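Local coordinates for protein DyP-type peroxidase (Pleurotus ostreatus PC15, PDB 6FSK) that probably oxidises dyes and manganese(II) with hydrogen peroxide at a heme b cofactor, as a member of the dye-decolorizing peroxidase family, at residues Ala106-Asp111 with Gly392-Gln397; Val262-Ser267 with Asn446-Thr451; Arg351-Arg356 with Leu380-Tyr385. The protein carries 1 engineered substitution. All blocks are in the same frame, centred on the assembly; numbering follows the deposited sequence.

Interaction 1. Residues Ala106-Asp111 with Gly392-Gln397. With HEM (protoporphyrin IX containing Fe), chain C.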
loop_
_atom_site.group_PDB
_atom_site.type_symbol
_atom_site.label_atom_id
_atom_site.label_comp_id
_atom_site.label_asym_id
_atom_site.label_seq_id
_atom_site.Cartn_x
_atom_site.Cartn_y
_atom_site.Cartn_z
ATOM N N ALA A 106 -14.965 5.204 -0.814
ATOM C CA ALA A 106 -14.536 5.250 0.555
ATOM C C ALA A 106 -15.686 4.872 1.511
ATOM O O ALA A 106 -15.486 4.354 2.607
ATOM C CB ALA A 106 -14.037 6.639 0.915
ATOM N N GLU A 107 -16.940 5.068 1.094
ATOM C CA GLU A 107 -18.067 4.615 1.917
ATOM C C GLU A 107 -17.995 3.110 2.143
ATOM O O GLU A 107 -18.028 2.652 3.278
ATOM C CB GLU A 107 -19.395 4.953 1.218
ATOM C CG GLU A 107 -20.603 4.703 2.122
ATOM C CD GLU A 107 -21.949 5.027 1.491
ATOM O OE1 GLU A 107 -22.024 5.577 0.350
ATOM O OE2 GLU A 107 -22.968 4.764 2.216
ATOM N N ILE A 108 -17.809 2.367 1.053
ATOM C CA ILE A 108 -17.679 0.924 1.148
ATOM C C ILE A 108 -16.369 0.491 1.770
ATOM O O ILE A 108 -16.340 -0.539 2.478
ATOM C CB ILE A 108 -17.988 0.294 -0.197
ATOM C CG1 ILE A 108 -19.556 0.419 -0.431
ATOM C CG2 ILE A 108 -17.538 -1.134 -0.285
ATOM C CD1 ILE A 108 -19.887 -0.002 -1.848
ATOM N N LEU A 109 -15.319 1.287 1.564
ATOM C CA LEU A 109 -14.031 0.979 2.235
ATOM C C LEU A 109 -14.149 1.045 3.730
ATOM O O LEU A 109 -13.314 0.463 4.496
ATOM C CB LEU A 109 -12.875 1.860 1.774
ATOM C CG LEU A 109 -12.518 1.875 0.299
ATOM C CD1 LEU A 109 -11.416 2.892 0.039
ATOM C CD2 LEU A 109 -12.137 0.517 -0.208
ATOM N N GLY A 110 -15.136 1.790 4.245
ATOM C CA GLY A 110 -15.327 1.931 5.677
ATOM C C GLY A 110 -14.814 3.219 6.296
ATOM O O GLY A 110 -14.784 3.323 7.538
ATOM N N ASP A 111 -14.431 4.187 5.490
ATOM C CA ASP A 111 -13.875 5.433 5.969
ATOM C C ASP A 111 -14.935 6.153 6.808
ATOM O O ASP A 111 -16.108 6.131 6.508
ATOM C CB ASP A 111 -13.479 6.368 4.840
ATOM C CG ASP A 111 -12.175 5.957 4.126
ATOM O OD1 ASP A 111 -11.824 4.759 4.230
ATOM O OD2 ASP A 111 -11.548 6.779 3.422
ATOM N N GLY A 392 -7.752 -6.325 -6.118
ATOM C CA GLY A 392 -6.701 -6.068 -5.182
ATOM C C GLY A 392 -7.077 -5.220 -3.982
ATOM O O GLY A 392 -7.818 -5.614 -3.121
ATOM N N PHE A 393 -6.578 -3.978 -4.051
ATOM C CA PHE A 393 -6.784 -3.086 -2.913
ATOM C C PHE A 393 -8.210 -3.066 -2.373
ATOM O O PHE A 393 -8.431 -3.188 -1.181
ATOM C CB PHE A 393 -6.366 -1.654 -3.271
ATOM C CG PHE A 393 -6.810 -0.676 -2.209
ATOM C CD1 PHE A 393 -6.039 -0.552 -1.030
ATOM C CD2 PHE A 393 -7.985 0.050 -2.365
ATOM C CE1 PHE A 393 -6.491 0.267 0.001
ATOM C CE2 PHE A 393 -8.439 0.894 -1.320
ATOM C CZ PHE A 393 -7.677 0.985 -0.142
ATOM N N HIS A 394 -9.225 -2.846 -3.220
ATOM C CA HIS A 394 -10.577 -2.742 -2.679
ATOM C C HIS A 394 -11.014 -4.035 -1.985
ATOM O O HIS A 394 -11.672 -3.963 -0.945
ATOM C CB HIS A 394 -11.543 -2.398 -3.839
ATOM C CG HIS A 394 -12.967 -2.230 -3.400
ATOM N ND1 HIS A 394 -13.784 -3.291 -3.039
ATOM C CD2 HIS A 394 -13.696 -1.109 -3.231
ATOM C CE1 HIS A 394 -14.984 -2.814 -2.728
ATOM N NE2 HIS A 394 -14.920 -1.488 -2.768
ATOM N N PHE A 395 -10.789 -5.161 -2.652
ATOM C CA PHE A 395 -11.184 -6.456 -2.138
ATOM C C PHE A 395 -10.504 -6.739 -0.794
ATOM O O PHE A 395 -11.142 -7.166 0.201
ATOM C CB PHE A 395 -10.915 -7.524 -3.152
ATOM C CG PHE A 395 -11.548 -8.824 -2.800
ATOM C CD1 PHE A 395 -10.894 -9.719 -2.045
ATOM C CD2 PHE A 395 -12.834 -9.125 -3.303
ATOM C CE1 PHE A 395 -11.447 -10.986 -1.735
ATOM C CE2 PHE A 395 -13.412 -10.317 -2.954
ATOM C CZ PHE A 395 -12.707 -11.263 -2.215
ATOM N N ILE A 396 -9.214 -6.465 -0.721
ATOM C CA ILE A 396 -8.460 -6.686 0.465
ATOM C C ILE A 396 -9.084 -5.906 1.610
ATOM O O ILE A 396 -9.244 -6.450 2.725
ATOM C CB ILE A 396 -6.985 -6.278 0.333
ATOM C CG1 ILE A 396 -6.190 -7.182 -0.662
ATOM C CG2 ILE A 396 -6.233 -6.313 1.662
ATOM C CD1 ILE A 396 -4.888 -6.574 -1.167
ATOM N N GLN A 397 -9.316 -4.623 1.363
ATOM C CA GLN A 397 -9.882 -3.791 2.403
ATOM C C GLN A 397 -11.226 -4.264 2.837
ATOM O O GLN A 397 -11.486 -4.474 4.047
ATOM C CB GLN A 397 -9.943 -2.369 1.927
ATOM C CG GLN A 397 -10.436 -1.324 2.989
ATOM C CD GLN A 397 -9.362 -1.055 4.047
ATOM O OE1 GLN A 397 -8.265 -0.686 3.746
ATOM N NE2 GLN A 397 -9.680 -1.399 5.296
HETATM C CHA HEM C . 2.355 -5.781 5.112
HETATM C CHB HEM C . 2.018 -1.964 8.038
HETATM C CHC HEM C . -1.669 -0.348 5.398
HETATM C CHD HEM C . -1.547 -4.328 2.637
HETATM C C1A HEM C . 2.624 -4.893 6.156
HETATM C C2A HEM C . 3.667 -5.022 7.124
HETATM C C3A HEM C . 3.610 -3.939 7.912
HETATM C C4A HEM C . 2.477 -3.180 7.477
HETATM C CMA HEM C . 4.457 -3.658 9.105
HETATM C CAA HEM C . 4.622 -6.201 7.228
HETATM C CBA HEM C . 5.957 -6.096 6.503
HETATM C CGA HEM C . 5.818 -6.154 5.005
HETATM O O1A HEM C . 5.597 -7.228 4.442
HETATM O O2A HEM C . 5.963 -5.084 4.363
HETATM C C1B HEM C . 0.967 -1.153 7.600
HETATM C C2B HEM C . 0.599 0.082 8.123
HETATM C C3B HEM C . -0.421 0.596 7.386
HETATM C C4B HEM C . -0.690 -0.431 6.369
HETATM C CMB HEM C . 1.198 0.739 9.342
HETATM C CAB HEM C . -1.222 1.836 7.473
HETATM C CBB HEM C . -0.803 2.921 8.088
HETATM C C1C HEM C . -2.059 -1.266 4.472
HETATM C C2C HEM C . -3.137 -1.230 3.577
HETATM C C3C HEM C . -3.145 -2.353 2.803
HETATM C C4C HEM C . -1.972 -3.103 3.186
HETATM C CMC HEM C . -4.107 -0.083 3.489
HETATM C CAC HEM C . -4.087 -2.870 1.773
HETATM C CBC HEM C . -5.400 -2.562 1.738
HETATM C C1D HEM C . -0.408 -5.011 3.073
HETATM C C2D HEM C . 0.080 -6.209 2.323
HETATM C C3D HEM C . 1.222 -6.582 3.018
HETATM C C4D HEM C . 1.322 -5.674 4.149
HETATM C CMD HEM C . -0.472 -6.826 1.101
HETATM C CAD HEM C . 2.121 -7.786 2.760
HETATM C CBD HEM C . 1.616 -9.045 3.391
HETATM C CGD HEM C . 2.457 -10.237 3.005
HETATM O O1D HEM C . 2.833 -10.923 3.987
HETATM O O2D HEM C . 2.803 -10.401 1.853
HETATM N NA HEM C . 1.802 -3.799 6.431
HETATM N NB HEM C . 0.131 -1.498 6.591
HETATM N NC HEM C . -1.417 -2.517 4.297
HETATM N ND HEM C . 0.315 -4.793 4.173
HETATM FE FE HEM C . 0.171 -3.204 5.423
#
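Leu109 carries CG trans to its own carbonyl carbon (chi1 -58°), which reaches both methyls out to Phe393, and Phe393, with CG trans to its backbone nitrogen (chi1 169°), swings its ring out to meet them. Leu109 CD1 comes to the rim of the phenyl ring, near its plane, and lies 3.8 Å from Phe393 CE2; the two side chains cross at about a right angle. The ring carbon diametrically opposite, Phe393 CD1, is 3.5 Å from the vinyl carbon CBC of the heme, so the phenyl group fills the space between leucine and cofactor. The other leucine methyl, CD2, is 3.9 Å from Phe393 CE2 and also leans on the imidazole of His394, which Ile108 touches with its CG2 methyl at the solvent-facing margin.

Gln397 runs past the end of helix 102-109. Its chain bends at chi2, and Gln397 CG packs 3.7 Å from Leu109 O, while Gln397 NE2 is hydrogen-bonded to Asn402 and to the carbonyl of Ile431. Leu109 O belongs to the final turn of helix 102-109, which closes in a Schellman motif at Gly110; it accepts hydrogen bonds from Asn402 and Gln433. Asn402 therefore serves both sides of the contact. Ile396 adds a second hydrocarbon touch to the heme, with CG2 3.8 Å from CBC.

The C-terminal end of helix 102-109 thus meets the first turn of helix 393-401, which follows its N-cap Gly392 and forms part of the heme pocket. No hydrogen bond crosses between the two segments: they cohere through apolar packing, and the buried polar atoms Leu109 O and Gln397 NE2 find their partners in neighbouring residues, so that mainly hydrocarbon from Phe393 and Ile396, with the amide oxygen of Gln397 close by, lies against the vinyl group.

Interaction 2. Residues Val262-Ser267 with Asn446-Thr451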
loop_
_atom_site.group_PDB
_atom_site.type_symbol
_atom_site.label_atom_id
_atom_site.label_comp_id
_atom_site.label_asym_id
_atom_site.label_seq_id
_atom_site.Cartn_x
_atom_site.Cartn_y
_atom_site.Cartn_z
ATOM N N VAL A 262 -1.115 -12.026 28.905
ATOM C CA VAL A 262 -0.802 -12.668 30.170
ATOM C C VAL A 262 -0.501 -14.102 29.809
ATOM O O VAL A 262 -1.361 -14.855 29.229
ATOM C CB VAL A 262 -1.953 -12.492 31.162
ATOM C CG1 VAL A 262 -1.648 -13.307 32.413
ATOM C CG2 VAL A 262 -2.129 -11.008 31.480
ATOM N N LEU A 263 0.790 -14.429 29.909
ATOM C CA LEU A 263 1.294 -15.757 29.477
ATOM C C LEU A 263 2.375 -16.069 30.571
ATOM O O LEU A 263 3.117 -15.184 30.987
ATOM C CB LEU A 263 1.886 -15.642 28.072
ATOM C CG LEU A 263 1.925 -16.779 27.113
ATOM C CD1 LEU A 263 2.134 -16.266 25.694
ATOM C CD2 LEU A 263 3.112 -17.603 27.522
ATOM N N PRO A 264 2.377 -17.304 31.112
ATOM C CA PRO A 264 3.360 -17.633 32.141
ATOM C C PRO A 264 4.752 -17.248 31.725
ATOM O O PRO A 264 5.272 -17.610 30.639
ATOM C CB PRO A 264 3.232 -19.172 32.256
ATOM C CG PRO A 264 1.778 -19.459 31.870
ATOM C CD PRO A 264 1.564 -18.470 30.729
ATOM N N GLY A 265 5.400 -16.540 32.611
ATOM C CA GLY A 265 6.768 -16.199 32.369
ATOM C C GLY A 265 7.001 -14.860 31.677
ATOM O O GLY A 265 8.098 -14.357 31.724
ATOM N N LEU A 266 5.965 -14.235 31.143
ATOM C CA LEU A 266 6.176 -12.902 30.536
ATOM C C LEU A 266 5.897 -11.766 31.478
ATOM O O LEU A 266 4.916 -11.751 32.207
ATOM C CB LEU A 266 5.259 -12.716 29.315
ATOM C CG LEU A 266 5.539 -13.616 28.109
ATOM C CD1 LEU A 266 4.731 -13.169 26.878
ATOM C CD2 LEU A 266 6.961 -13.771 27.717
ATOM N N SER A 267 6.711 -10.732 31.382
ATOM C CA SER A 267 6.448 -9.484 32.084
ATOM C C SER A 267 5.378 -8.666 31.357
ATOM O O SER A 267 5.008 -9.062 30.252
ATOM C CB SER A 267 7.706 -8.636 32.132
ATOM O OG SER A 267 8.086 -8.202 30.772
ATOM N N ASN A 446 -4.274 -13.923 22.491
ATOM C CA ASN A 446 -3.619 -14.633 23.578
ATOM C C ASN A 446 -3.466 -16.110 23.111
ATOM O O ASN A 446 -4.486 -16.782 22.856
ATOM C CB ASN A 446 -4.428 -14.614 24.823
ATOM C CG ASN A 446 -3.666 -15.297 25.975
ATOM O OD1 ASN A 446 -3.149 -16.400 25.869
ATOM N ND2 ASN A 446 -3.459 -14.529 27.023
ATOM N N PRO A 447 -2.253 -16.613 22.943
ATOM C CA PRO A 447 -2.062 -17.982 22.431
ATOM C C PRO A 447 -2.702 -19.042 23.288
ATOM O O PRO A 447 -3.063 -20.120 22.789
ATOM C CB PRO A 447 -0.535 -18.173 22.443
ATOM C CG PRO A 447 0.032 -16.856 22.715
ATOM C CD PRO A 447 -0.981 -15.901 23.131
ATOM N N ASN A 448 -2.851 -18.765 24.566
ATOM C CA ASN A 448 -3.474 -19.765 25.460
ATOM C C ASN A 448 -4.971 -19.703 25.543
ATOM O O ASN A 448 -5.597 -20.630 26.073
ATOM C CB ASN A 448 -2.878 -19.669 26.880
ATOM C CG ASN A 448 -1.475 -20.184 26.953
ATOM O OD1 ASN A 448 -1.117 -21.089 26.204
ATOM N ND2 ASN A 448 -0.668 -19.610 27.852
ATOM N N ASP A 449 -5.604 -18.633 25.056
ATOM C CA ASP A 449 -7.057 -18.455 25.196
ATOM C C ASP A 449 -7.551 -17.785 23.879
ATOM O O ASP A 449 -7.870 -16.590 23.873
ATOM C CB ASP A 449 -7.204 -17.556 26.417
ATOM C CG ASP A 449 -8.620 -17.281 26.819
ATOM O OD1 ASP A 449 -9.511 -18.074 26.454
ATOM O OD2 ASP A 449 -8.810 -16.176 27.456
ATOM N N PRO A 450 -7.618 -18.552 22.786
ATOM C CA PRO A 450 -7.975 -17.927 21.493
ATOM C C PRO A 450 -9.334 -17.349 21.386
ATOM O O PRO A 450 -9.579 -16.412 20.603
ATOM C CB PRO A 450 -7.863 -19.079 20.503
ATOM C CG PRO A 450 -7.843 -20.304 21.318
ATOM C CD PRO A 450 -7.208 -19.959 22.590
ATOM N N THR A 451 -10.242 -17.806 22.256
ATOM C CA THR A 451 -11.609 -17.359 22.146
ATOM C C THR A 451 -11.813 -15.957 22.677
ATOM O O THR A 451 -12.803 -15.307 22.361
ATOM C CB THR A 451 -12.613 -18.319 22.834
ATOM O OG1 THR A 451 -12.483 -19.626 22.198
ATOM C CG2 THR A 451 -14.009 -17.881 22.533
HETATM O O HOH W 1 -3.852 -11.519 27.813
HETATM O O HOH W 2 -1.955 -17.526 29.485
#
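Val262 and Asn446 approach with CA atoms 7.4 Å apart, just ahead of a type II beta turn at Leu263-Leu266 and at the start of a type I turn spanning Asn446-Asp449. With CG opposite the backbone nitrogen (chi1 -176°), the amide of Asn446 extends across the gap, and its ND2 donates to Val262 O over 3.1 Å. The bond is fairly straight, although the donor sits 26° out of the plane of that carbonyl. ND2 also donates to a water that is held by Val262 N. The oxygen end of the same amide turns back: Asn446 OD1 accepts from Asn448 N at 2.7 Å, in the carbonyl plane. Gripped at both ends, the amide has its rotation fixed. A second water links Val262 O with Asn448 ND2.

Beside these bonds, Leu263 CD1 meets Pro447 CG at 3.7 Å, the two side chains crossing at about a right angle, and Asn448 ND2 lies 3.8 Å from Pro264 CD. Leu263 also rests on Leu274 of helix 268-280, and Pro447 touches Arg278 of that helix. Replacing Asn446 by an alanine is likely to leave Val262 O without its direct donor and Asn448 N without the side-chain acceptor that closes the Asx turn. The acceptance of Asn448 N by Asn446 OD1 makes an Asx turn at the head of the type I turn, here where two surface loops meet, far from the heme.

Interaction 3. Residues Arg351-Arg356 with Leu380-Tyr385. With HEM (protoporphyrin IX containing Fe), chain C.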
loop_
_atom_site.group_PDB
_atom_site.type_symbol
_atom_site.label_atom_id
_atom_site.label_comp_id
_atom_site.label_asym_id
_atom_site.label_seq_id
_atom_site.Cartn_x
_atom_site.Cartn_y
_atom_site.Cartn_z
ATOM N N ARG A 351 -5.163 -11.057 -6.069
ATOM C CA ARG A 351 -5.288 -10.287 -4.834
ATOM C C ARG A 351 -3.968 -9.684 -4.458
ATOM O O ARG A 351 -3.914 -8.934 -3.489
ATOM C CB ARG A 351 -5.712 -11.210 -3.732
ATOM C CG ARG A 351 -6.964 -12.046 -4.056
ATOM C CD ARG A 351 -8.182 -11.216 -3.998
ATOM N NE ARG A 351 -9.356 -12.049 -4.301
ATOM C CZ ARG A 351 -10.387 -11.676 -5.031
ATOM N NH1 ARG A 351 -10.374 -10.529 -5.685
ATOM N NH2 ARG A 351 -11.410 -12.487 -5.168
ATOM N N ARG A 352 -2.914 -9.910 -5.227
ATOM C CA ARG A 352 -1.598 -9.420 -4.855
ATOM C C ARG A 352 -1.455 -7.968 -5.267
ATOM O O ARG A 352 -2.018 -7.521 -6.276
ATOM C CB ARG A 352 -0.468 -10.276 -5.488
ATOM C CG ARG A 352 -0.596 -11.730 -5.087
ATOM C CD ARG A 352 -0.551 -12.024 -3.636
ATOM N NE ARG A 352 0.662 -11.518 -2.959
ATOM C CZ ARG A 352 1.811 -12.120 -2.903
ATOM N NH1 ARG A 352 2.039 -13.292 -3.575
ATOM N NH2 ARG A 352 2.804 -11.550 -2.263
ATOM N N ILE A 353 -0.650 -7.243 -4.478
ATOM C CA ILE A 353 -0.340 -5.849 -4.736
ATOM C C ILE A 353 1.089 -5.578 -4.481
ATOM O O ILE A 353 1.735 -6.241 -3.654
ATOM C CB ILE A 353 -1.227 -4.884 -3.855
ATOM C CG1 ILE A 353 -0.975 -5.135 -2.338
ATOM C CG2 ILE A 353 -2.681 -5.002 -4.198
ATOM C CD1 ILE A 353 -1.674 -4.110 -1.464
ATOM N N ILE A 354 1.624 -4.574 -5.222
ATOM C CA ILE A 354 2.959 -4.127 -4.976
ATOM C C ILE A 354 2.831 -2.805 -4.248
ATOM O O ILE A 354 2.280 -1.870 -4.780
ATOM C CB ILE A 354 3.795 -3.950 -6.270
ATOM C CG1 ILE A 354 4.071 -5.318 -6.899
ATOM C CG2 ILE A 354 5.057 -3.206 -5.973
ATOM C CD1 ILE A 354 4.693 -5.167 -8.277
ATOM N N ARG A 355 3.438 -2.710 -3.058
ATOM C CA ARG A 355 3.355 -1.469 -2.236
ATOM C C ARG A 355 4.583 -0.617 -2.353
ATOM O O ARG A 355 5.731 -1.118 -2.413
ATOM C CB ARG A 355 3.166 -1.828 -0.781
ATOM C CG ARG A 355 1.855 -2.471 -0.505
ATOM C CD ARG A 355 1.786 -3.151 0.864
ATOM N NE ARG A 355 2.752 -4.259 0.961
ATOM C CZ ARG A 355 3.658 -4.346 1.929
ATOM N NH1 ARG A 355 3.719 -3.468 2.943
ATOM N NH2 ARG A 355 4.517 -5.315 1.884
ATOM N N ARG A 356 4.389 0.698 -2.427
ATOM C CA ARG A 356 5.488 1.655 -2.546
ATOM C C ARG A 356 5.285 2.760 -1.455
ATOM O O ARG A 356 5.469 3.936 -1.792
ATOM C CB ARG A 356 5.585 2.275 -3.928
ATOM C CG ARG A 356 5.718 1.316 -5.046
ATOM C CD ARG A 356 7.076 0.624 -5.072
ATOM N NE ARG A 356 7.207 -0.232 -6.218
ATOM C CZ ARG A 356 7.856 -1.397 -6.279
ATOM N NH1 ARG A 356 8.445 -1.912 -5.245
ATOM N NH2 ARG A 356 7.892 -2.062 -7.449
ATOM N N LEU A 380 1.480 7.186 6.952
ATOM C CA LEU A 380 1.936 6.493 5.760
ATOM C C LEU A 380 1.241 7.089 4.536
ATOM O O LEU A 380 0.015 7.211 4.491
ATOM C CB LEU A 380 1.631 4.994 5.871
ATOM C CG LEU A 380 2.171 4.084 4.809
ATOM C CD1 LEU A 380 3.675 4.007 4.883
ATOM C CD2 LEU A 380 1.571 2.689 5.002
ATOM N N LEU A 381 2.044 7.476 3.553
ATOM C CA LEU A 381 1.510 7.701 2.181
ATOM C C LEU A 381 1.447 6.346 1.513
ATOM O O LEU A 381 2.465 5.868 0.966
ATOM C CB LEU A 381 2.382 8.663 1.475
ATOM C CG LEU A 381 2.647 10.025 2.122
ATOM C CD1 LEU A 381 3.514 10.913 1.223
ATOM C CD2 LEU A 381 1.371 10.696 2.584
ATOM N N PHE A 382 0.313 5.688 1.696
ATOM C CA PHE A 382 0.147 4.330 1.165
ATOM C C PHE A 382 -0.057 4.417 -0.350
ATOM O O PHE A 382 -0.931 5.104 -0.803
ATOM C CB PHE A 382 -1.085 3.673 1.800
ATOM C CG PHE A 382 -1.368 2.326 1.259
ATOM C CD1 PHE A 382 -0.837 1.184 1.844
ATOM C CD2 PHE A 382 -2.217 2.185 0.224
ATOM C CE1 PHE A 382 -1.078 -0.084 1.280
ATOM C CE2 PHE A 382 -2.524 0.904 -0.277
ATOM C CZ PHE A 382 -1.937 -0.204 0.256
ATOM N N VAL A 383 0.758 3.694 -1.088
ATOM C CA VAL A 383 0.592 3.563 -2.507
ATOM C C VAL A 383 0.699 2.087 -2.893
ATOM O O VAL A 383 1.619 1.412 -2.400
ATOM C CB VAL A 383 1.642 4.364 -3.305
ATOM C CG1 VAL A 383 1.679 3.951 -4.773
ATOM C CG2 VAL A 383 1.336 5.835 -3.177
ATOM N N CYS A 384 -0.198 1.541 -3.658
ATOM C CA CYS A 384 -0.026 0.144 -4.165
ATOM C C CYS A 384 -0.474 0.095 -5.616
ATOM O O CYS A 384 -1.338 0.878 -6.048
ATOM C CB CYS A 384 -0.763 -0.892 -3.305
ATOM S SG CYS A 384 -2.542 -0.896 -3.464
ATOM N N TYR A 385 0.067 -0.862 -6.317
ATOM C CA TYR A 385 -0.185 -1.152 -7.694
ATOM C C TYR A 385 -0.695 -2.541 -7.938
ATOM O O TYR A 385 -0.186 -3.519 -7.314
ATOM C CB TYR A 385 1.072 -1.023 -8.547
ATOM C CG TYR A 385 1.693 0.343 -8.595
ATOM C CD1 TYR A 385 1.242 1.305 -9.488
ATOM C CD2 TYR A 385 2.710 0.713 -7.730
ATOM C CE1 TYR A 385 1.797 2.599 -9.528
ATOM C CE2 TYR A 385 3.240 1.987 -7.737
ATOM C CZ TYR A 385 2.792 2.932 -8.678
ATOM O OH TYR A 385 3.336 4.183 -8.710
HETATM C CHA HEM C . 2.355 -5.781 5.112
HETATM C CHB HEM C . 2.018 -1.964 8.038
HETATM C CHC HEM C . -1.669 -0.348 5.398
HETATM C CHD HEM C . -1.547 -4.328 2.637
HETATM C C1A HEM C . 2.624 -4.893 6.156
HETATM C C2A HEM C . 3.667 -5.022 7.124
HETATM C C3A HEM C . 3.610 -3.939 7.912
HETATM C C4A HEM C . 2.477 -3.180 7.477
HETATM C CMA HEM C . 4.457 -3.658 9.105
HETATM C CAA HEM C . 4.622 -6.201 7.228
HETATM C CBA HEM C . 5.957 -6.096 6.503
HETATM C CGA HEM C . 5.818 -6.154 5.005
HETATM O O1A HEM C . 5.597 -7.228 4.442
HETATM O O2A HEM C . 5.963 -5.084 4.363
HETATM C C1B HEM C . 0.967 -1.153 7.600
HETATM C C2B HEM C . 0.599 0.082 8.123
HETATM C C3B HEM C . -0.421 0.596 7.386
HETATM C C4B HEM C . -0.690 -0.431 6.369
HETATM C CMB HEM C . 1.198 0.739 9.342
HETATM C CAB HEM C . -1.222 1.836 7.473
HETATM C CBB HEM C . -0.803 2.921 8.088
HETATM C C1C HEM C . -2.059 -1.266 4.472
HETATM C C2C HEM C . -3.137 -1.230 3.577
HETATM C C3C HEM C . -3.145 -2.353 2.803
HETATM C C4C HEM C . -1.972 -3.103 3.186
HETATM C CMC HEM C . -4.107 -0.083 3.489
HETATM C CAC HEM C . -4.087 -2.870 1.773
HETATM C CBC HEM C . -5.400 -2.562 1.738
HETATM C C1D HEM C . -0.408 -5.011 3.073
HETATM C C2D HEM C . 0.080 -6.209 2.323
HETATM C C3D HEM C . 1.222 -6.582 3.018
HETATM C C4D HEM C . 1.322 -5.674 4.149
HETATM C CMD HEM C . -0.472 -6.826 1.101
HETATM C CAD HEM C . 2.121 -7.786 2.760
HETATM C CBD HEM C . 1.616 -9.045 3.391
HETATM C CGD HEM C . 2.457 -10.237 3.005
HETATM O O1D HEM C . 2.833 -10.923 3.987
HETATM O O2D HEM C . 2.803 -10.401 1.853
HETATM N NA HEM C . 1.802 -3.799 6.431
HETATM N NB HEM C . 0.131 -1.498 6.591
HETATM N NC HEM C . -1.417 -2.517 4.297
HETATM N ND HEM C . 0.315 -4.793 4.173
HETATM FE FE HEM C . 0.171 -3.204 5.423
HETATM O O HOH W 3 4.162 6.319 -1.198
#
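Arg355 and Phe382 both lie against the heme, their side chains crossing at a slant, with the guanidinium and phenyl planes 30° apart and Arg355 CG 4.2 Å from Phe382 CE1. The guanidinium lays one face over pyrrole carbon C3D, which is 3.4 Å from its plane, and directs its edge to a propionate: NH1 and NH2 both bond to heme O2A, the latter at 2.9 Å. A bend at chi3 (-63°) turns the group along the porphyrin. Arg355 NH1 also pairs with Asp191, and Arg355 NH2 with Ser194 O. Phe382 presents a face to the heme methyl CMC, with CE1 3.3 Å from C2C, and Ile353 CD1 comes to the edge of its ring.

Behind these groups runs an antiparallel pairing between strand 354-360, outermost in the eight-stranded sheet, and strand 379-386. Ile354 and Tyr385 form a hydrogen-bonded pair (Tyr385 N to Ile354 O, 2.9 Å), Arg355 and Cys384 a non-hydrogen-bonded one, and Arg356 N continues the ladder to Val383 O. The alternation puts Arg355 and Cys384 on the heme-facing side of the sheet and Ile354 and Tyr385 on the reverse.

There Arg356 CG touches the edge of the Tyr385 ring, 3.7 Å from CE2. Ile354 CG2 covers one face of the Arg356 guanidinium, whose NE reaches the carbonyl of Asp11; the Tyr385 hydroxyl bonds to that aspartate's carboxylate.

Overall arrangement
From the N terminus, the chain first passes 106-111, at the end of helix 102-109, and then 262-267, in the loop ahead of helix 268-280. Strands 354-360 and 379-386 follow and pair in interaction 3, closing a short loop. Helix 393-401 comes next and closes the long loop of interaction 1, before 446-451 closes that of interaction 2. Interactions 1 and 2 therefore cross, and interaction 3 nests inside both. Interactions 1 and 3 touch, Phe393 packing on Phe382 and Phe395 on Arg351, and both reach the heme, joining a helix pair to the sheet edge. Interaction 2 ties peripheral loops, its centre about 33 Å from either.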